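Local atomic coordinates of plasmodium falciparum gamete antigen 27/25 (Plasmodium falciparum, PDB entry 1N81), a protein that is essential for sexual development of the malaria parasite as a gametocyte protein, though its molecular activity is unknown and may involve dimerization. Residues D104-E115 against F143-F154. Numbering follows the deposited sequence.
Sequences DYLWVEQRVIEE and FDTYEYVKDVKF
Val-108 is a knob in a hole formed by Phe-143, Tyr-146, Glu-147 and Lys-150. Its CG1 lies over one face of the Phe-143 ring, 4.0 Å from the centroid, and its CG2 meets Val-152 CG2. This side is tightly packed. The Phe-154 ring is sandwiched between Tyr-105 CD2 and Phe-143 CE2. The Tyr-105 and Phe-154 planes are 32° apart. Asp-151, with positive phi, leaves the helical conformation in a Schellman motif. Phe-154 N donates to Glu-147 OE2 (2.8 Å).

Tyr-146 is a second packed knob, among Val-108, Arg-111, Val-112 and Glu-115. Its OH donates to Glu-115 OE1 (3.0 Å), from above the carboxylate plane, and weakly accepts from Arg-111 NE (2.8 Å). Partly exposed Trp-107, Arg-111, Glu-115 and Lys-150 form the more open, polar rim. Lys-150 bends at chi2 (63°) and crosses Trp-107, with CD over the six-membered ring and NZ in a cation-pi contact 4.1 Å from the five-membered ring centroid. At a separate wet end, one water accepts from Tyr-105 OH and donates to Lys-153 O; another donates to Tyr-105 OH and accepts from Lys-153 N.

This is knobs-into-holes packing in an all-helical chain. Segments 104-115 and 143-150 run roughly antiparallel (axes at 145°), on helices 96-122 and 136-150. Helix 156-173 touches Val-112 and Phe-143 through Ile-166; Tyr-88 of helix 71-89 meets Tyr-105 edge-to-face.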
loop_
_atom_site.group_PDB
_atom_site.type_symbol
_atom_site.label_atom_id
_atom_site.label_comp_id
_atom_site.label_asym_id
_atom_site.label_seq_id
_atom_site.Cartn_x
_atom_site.Cartn_y
_atom_site.Cartn_z
ATOM N N ASP A 104 5.564 -8.209 -7.991
ATOM C CA ASP A 104 6.794 -7.441 -7.769
ATOM C C ASP A 104 6.500 -5.938 -7.705
ATOM O O ASP A 104 7.157 -5.189 -6.969
ATOM C CB ASP A 104 7.844 -7.714 -8.862
ATOM C CG ASP A 104 8.394 -9.143 -8.813
ATOM O OD1 ASP A 104 8.533 -9.706 -7.705
ATOM O OD2 ASP A 104 8.701 -9.698 -9.891
ATOM N N TYR A 105 5.520 -5.501 -8.483
ATOM C CA TYR A 105 5.135 -4.096 -8.454
ATOM C C TYR A 105 4.546 -3.799 -7.059
ATOM O O TYR A 105 4.779 -2.728 -6.487
ATOM C CB TYR A 105 4.064 -3.817 -9.510
ATOM C CG TYR A 105 4.560 -3.747 -10.934
ATOM C CD1 TYR A 105 5.367 -4.756 -11.482
ATOM C CD2 TYR A 105 4.152 -2.717 -11.759
ATOM C CE1 TYR A 105 5.732 -4.727 -12.818
ATOM C CE2 TYR A 105 4.505 -2.674 -13.091
ATOM C CZ TYR A 105 5.292 -3.675 -13.618
ATOM O OH TYR A 105 5.636 -3.594 -14.940
ATOM N N LEU A 106 3.784 -4.757 -6.521
ATOM C CA LEU A 106 3.155 -4.593 -5.221
ATOM C C LEU A 106 4.249 -4.500 -4.177
ATOM O O LEU A 106 4.198 -3.673 -3.272
ATOM C CB LEU A 106 2.219 -5.785 -4.907
ATOM C CG LEU A 106 0.943 -5.897 -5.780
ATOM C CD1 LEU A 106 0.107 -7.086 -5.340
ATOM C CD2 LEU A 106 0.101 -4.615 -5.700
ATOM N N TRP A 107 5.249 -5.355 -4.325
ATOM C CA TRP A 107 6.381 -5.412 -3.407
ATOM C C TRP A 107 7.089 -4.069 -3.360
ATOM O O TRP A 107 7.410 -3.559 -2.279
ATOM C CB TRP A 107 7.367 -6.484 -3.883
ATOM C CG TRP A 107 8.481 -6.801 -2.966
ATOM C CD1 TRP A 107 8.523 -7.822 -2.058
ATOM C CD2 TRP A 107 9.749 -6.102 -2.847
ATOM N NE1 TRP A 107 9.728 -7.808 -1.385
ATOM C CE2 TRP A 107 10.495 -6.774 -1.847
ATOM C CE3 TRP A 107 10.314 -4.997 -3.489
ATOM C CZ2 TRP A 107 11.782 -6.349 -1.461
ATOM C CZ3 TRP A 107 11.588 -4.576 -3.112
ATOM C CH2 TRP A 107 12.313 -5.256 -2.107
ATOM N N VAL A 108 7.342 -3.514 -4.540
ATOM C CA VAL A 108 8.027 -2.248 -4.648
ATOM C C VAL A 108 7.278 -1.145 -3.902
ATOM O O VAL A 108 7.859 -0.422 -3.100
ATOM C CB VAL A 108 8.209 -1.862 -6.118
ATOM C CG1 VAL A 108 8.606 -0.352 -6.228
ATOM C CG2 VAL A 108 9.315 -2.793 -6.754
ATOM N N GLU A 109 5.982 -1.048 -4.147
ATOM C CA GLU A 109 5.164 -0.036 -3.506
ATOM C C GLU A 109 5.158 -0.260 -1.985
ATOM O O GLU A 109 5.351 0.693 -1.208
ATOM C CB GLU A 109 3.732 -0.066 -4.075
ATOM C CG GLU A 109 2.849 1.073 -3.554
ATOM C CD GLU A 109 1.460 1.101 -4.175
ATOM O OE1 GLU A 109 0.628 1.893 -3.692
ATOM O OE2 GLU A 109 1.183 0.351 -5.138
ATOM N N GLN A 110 4.987 -1.507 -1.552
ATOM C CA GLN A 110 4.957 -1.762 -0.112
ATOM C C GLN A 110 6.304 -1.411 0.552
ATOM O O GLN A 110 6.355 -0.774 1.624
ATOM C CB GLN A 110 4.536 -3.205 0.189
ATOM C CG GLN A 110 4.391 -3.446 1.674
ATOM C CD GLN A 110 3.785 -4.782 2.014
ATOM O OE1 GLN A 110 3.670 -5.657 1.169
ATOM N NE2 GLN A 110 3.396 -4.944 3.265
ATOM N N ARG A 111 7.399 -1.770 -0.109
ATOM C CA ARG A 111 8.712 -1.410 0.405
ATOM C C ARG A 111 8.955 0.126 0.477
ATOM O O ARG A 111 9.578 0.619 1.420
ATOM C CB ARG A 111 9.796 -1.999 -0.476
ATOM C CG ARG A 111 11.174 -1.618 -0.062
ATOM C CD ARG A 111 11.513 -2.131 1.341
ATOM N NE ARG A 111 12.959 -2.301 1.500
ATOM C CZ ARG A 111 13.591 -3.478 1.500
ATOM N NH1 ARG A 111 12.909 -4.603 1.359
ATOM N NH2 ARG A 111 14.910 -3.525 1.649
ATOM N N VAL A 112 8.513 0.878 -0.523
ATOM C CA VAL A 112 8.742 2.317 -0.467
ATOM C C VAL A 112 7.927 2.896 0.702
ATOM O O VAL A 112 8.452 3.711 1.477
ATOM C CB VAL A 112 8.405 3.010 -1.789
ATOM C CG1 VAL A 112 8.461 4.528 -1.619
ATOM C CG2 VAL A 112 9.421 2.597 -2.831
ATOM N N ILE A 113 6.684 2.423 0.861
ATOM C CA ILE A 113 5.830 2.852 1.982
ATOM C C ILE A 113 6.579 2.655 3.301
ATOM O O ILE A 113 6.687 3.583 4.113
ATOM C CB ILE A 113 4.489 2.050 2.059
ATOM C CG1 ILE A 113 3.555 2.505 0.935
ATOM C CG2 ILE A 113 3.827 2.255 3.413
ATOM C CD1 ILE A 113 2.247 1.733 0.845
ATOM N N GLU A 114 7.133 1.457 3.508
ATOM C CA GLU A 114 7.847 1.192 4.754
ATOM C C GLU A 114 9.041 2.086 4.990
ATOM O O GLU A 114 9.200 2.647 6.072
ATOM C CB GLU A 114 8.257 -0.277 4.848
ATOM C CG GLU A 114 7.031 -1.122 5.005
ATOM C CD GLU A 114 7.351 -2.579 5.210
ATOM O OE1 GLU A 114 8.501 -2.997 4.989
ATOM O OE2 GLU A 114 6.426 -3.304 5.583
ATOM N N GLU A 115 9.862 2.234 3.976
ATOM C CA GLU A 115 11.064 3.049 4.055
ATOM C C GLU A 115 10.684 4.507 4.399
ATOM O O GLU A 115 11.288 5.158 5.265
ATOM C CB GLU A 115 11.743 2.983 2.693
ATOM C CG GLU A 115 13.168 3.398 2.640
ATOM C CD GLU A 115 14.076 2.392 3.284
ATOM O OE1 GLU A 115 13.759 1.165 3.264
ATOM O OE2 GLU A 115 15.112 2.856 3.795
ATOM N N PHE A 143 11.968 4.661 -5.123
ATOM C CA PHE A 143 11.398 3.884 -6.223
ATOM C C PHE A 143 12.471 3.410 -7.207
ATOM O O PHE A 143 12.426 2.271 -7.685
ATOM C CB PHE A 143 10.351 4.692 -7.018
ATOM C CG PHE A 143 8.984 4.069 -7.017
ATOM C CD1 PHE A 143 8.077 4.355 -5.989
ATOM C CD2 PHE A 143 8.608 3.180 -8.020
ATOM C CE1 PHE A 143 6.826 3.749 -5.974
ATOM C CE2 PHE A 143 7.345 2.574 -8.012
ATOM C CZ PHE A 143 6.463 2.861 -6.990
ATOM N N ASP A 144 13.405 4.288 -7.556
ATOM C CA ASP A 144 14.479 3.891 -8.467
ATOM C C ASP A 144 15.240 2.698 -7.918
ATOM O O ASP A 144 15.569 1.752 -8.641
ATOM C CB ASP A 144 15.453 5.038 -8.682
ATOM C CG ASP A 144 14.823 6.165 -9.448
ATOM O OD1 ASP A 144 13.770 5.909 -10.067
ATOM O OD2 ASP A 144 15.365 7.289 -9.437
ATOM N N THR A 145 15.510 2.736 -6.624
ATOM C CA THR A 145 16.251 1.655 -5.995
ATOM C C THR A 145 15.516 0.321 -5.975
ATOM O O THR A 145 16.080 -0.724 -6.325
ATOM C CB THR A 145 16.651 2.028 -4.554
ATOM O OG1 THR A 145 17.371 3.261 -4.585
ATOM C CG2 THR A 145 17.569 0.969 -3.974
ATOM N N TYR A 146 14.248 0.337 -5.590
ATOM C CA TYR A 146 13.520 -0.917 -5.517
ATOM C C TYR A 146 13.038 -1.491 -6.842
ATOM O O TYR A 146 12.911 -2.706 -6.952
ATOM C CB TYR A 146 12.412 -0.812 -4.489
ATOM C CG TYR A 146 12.974 -0.640 -3.111
ATOM C CD1 TYR A 146 12.793 0.548 -2.412
ATOM C CD2 TYR A 146 13.708 -1.666 -2.502
ATOM C CE1 TYR A 146 13.322 0.719 -1.142
ATOM C CE2 TYR A 146 14.251 -1.506 -1.228
ATOM C CZ TYR A 146 14.051 -0.305 -0.547
ATOM O OH TYR A 146 14.561 -0.137 0.732
ATOM N N GLU A 147 12.786 -0.638 -7.828
ATOM C CA GLU A 147 12.414 -1.083 -9.166
ATOM C C GLU A 147 13.629 -1.885 -9.668
ATOM O O GLU A 147 13.489 -2.982 -10.193
ATOM C CB GLU A 147 12.267 0.093 -10.131
ATOM C CG GLU A 147 10.904 0.721 -10.218
ATOM C CD GLU A 147 10.856 1.797 -11.287
ATOM O OE1 GLU A 147 11.790 2.629 -11.332
ATOM O OE2 GLU A 147 9.881 1.827 -12.077
ATOM N N TYR A 148 14.814 -1.283 -9.527
ATOM C CA TYR A 148 16.090 -1.879 -9.952
ATOM C C TYR A 148 16.311 -3.216 -9.268
ATOM O O TYR A 148 16.564 -4.234 -9.916
ATOM C CB TYR A 148 17.261 -0.941 -9.637
ATOM C CG TYR A 148 18.618 -1.577 -9.883
ATOM C CD1 TYR A 148 19.040 -1.870 -11.173
ATOM C CD2 TYR A 148 19.432 -1.978 -8.811
ATOM C CE1 TYR A 148 20.239 -2.558 -11.406
ATOM C CE2 TYR A 148 20.631 -2.666 -9.024
ATOM C CZ TYR A 148 21.019 -2.950 -10.335
ATOM O OH TYR A 148 22.190 -3.614 -10.571
ATOM N N VAL A 149 16.184 -3.217 -7.947
ATOM C CA VAL A 149 16.377 -4.419 -7.161
ATOM C C VAL A 149 15.429 -5.560 -7.509
ATOM O O VAL A 149 15.815 -6.726 -7.518
ATOM C CB VAL A 149 16.221 -4.100 -5.672
ATOM C CG1 VAL A 149 15.879 -5.344 -4.897
ATOM C CG2 VAL A 149 17.512 -3.484 -5.149
ATOM N N LYS A 150 14.188 -5.224 -7.821
ATOM C CA LYS A 150 13.187 -6.245 -8.100
ATOM C C LYS A 150 13.041 -6.490 -9.606
ATOM O O LYS A 150 12.220 -7.293 -10.053
ATOM C CB LYS A 150 11.854 -5.796 -7.478
ATOM C CG LYS A 150 11.020 -6.886 -6.835
ATOM C CD LYS A 150 11.707 -7.546 -5.653
ATOM C CE LYS A 150 10.895 -8.759 -5.243
ATOM N NZ LYS A 150 11.634 -9.737 -4.414
ATOM N N ASP A 151 13.865 -5.792 -10.376
ATOM C CA ASP A 151 13.847 -5.890 -11.824
ATOM C C ASP A 151 12.460 -5.630 -12.423
ATOM O O ASP A 151 11.885 -6.479 -13.079
ATOM C CB ASP A 151 14.378 -7.265 -12.262
ATOM C CG ASP A 151 14.571 -7.366 -13.763
ATOM O OD1 ASP A 151 15.061 -6.391 -14.374
ATOM O OD2 ASP A 151 14.239 -8.431 -14.332
ATOM N N VAL A 152 11.912 -4.450 -12.186
ATOM C CA VAL A 152 10.623 -4.108 -12.765
ATOM C C VAL A 152 10.731 -2.663 -13.191
ATOM O O VAL A 152 11.627 -1.958 -12.734
ATOM C CB VAL A 152 9.438 -4.228 -11.747
ATOM C CG1 VAL A 152 9.181 -5.667 -11.389
ATOM C CG2 VAL A 152 9.734 -3.444 -10.492
ATOM N N LYS A 153 9.842 -2.225 -14.079
ATOM C CA LYS A 153 9.825 -0.839 -14.501
ATOM C C LYS A 153 8.380 -0.359 -14.629
ATOM O O LYS A 153 7.620 -0.850 -15.462
ATOM C CB LYS A 153 10.543 -0.654 -15.845
ATOM C CG LYS A 153 11.284 0.691 -15.965
ATOM C CD LYS A 153 10.507 1.851 -15.339
ATOM C CE LYS A 153 11.293 3.164 -15.348
ATOM N NZ LYS A 153 11.256 3.834 -16.679
ATOM N N PHE A 154 8.002 0.593 -13.785
ATOM C CA PHE A 154 6.659 1.147 -13.800
ATOM C C PHE A 154 6.612 2.118 -14.958
ATOM O O PHE A 154 7.626 2.724 -15.269
ATOM C CB PHE A 154 6.396 1.947 -12.516
ATOM C CG PHE A 154 6.060 1.097 -11.306
ATOM C CD1 PHE A 154 6.944 0.128 -10.841
ATOM C CD2 PHE A 154 4.852 1.286 -10.627
ATOM C CE1 PHE A 154 6.631 -0.649 -9.721
ATOM C CE2 PHE A 154 4.529 0.524 -9.515
ATOM C CZ PHE A 154 5.421 -0.446 -9.060
HETATM O O HOH W 1 10.201 -8.721 -11.981
HETATM O O HOH W 2 11.685 -9.717 -9.531
HETATM O O HOH W 3 4.844 -1.649 -16.208
HETATM O O HOH W 4 8.164 -3.809 -15.327
#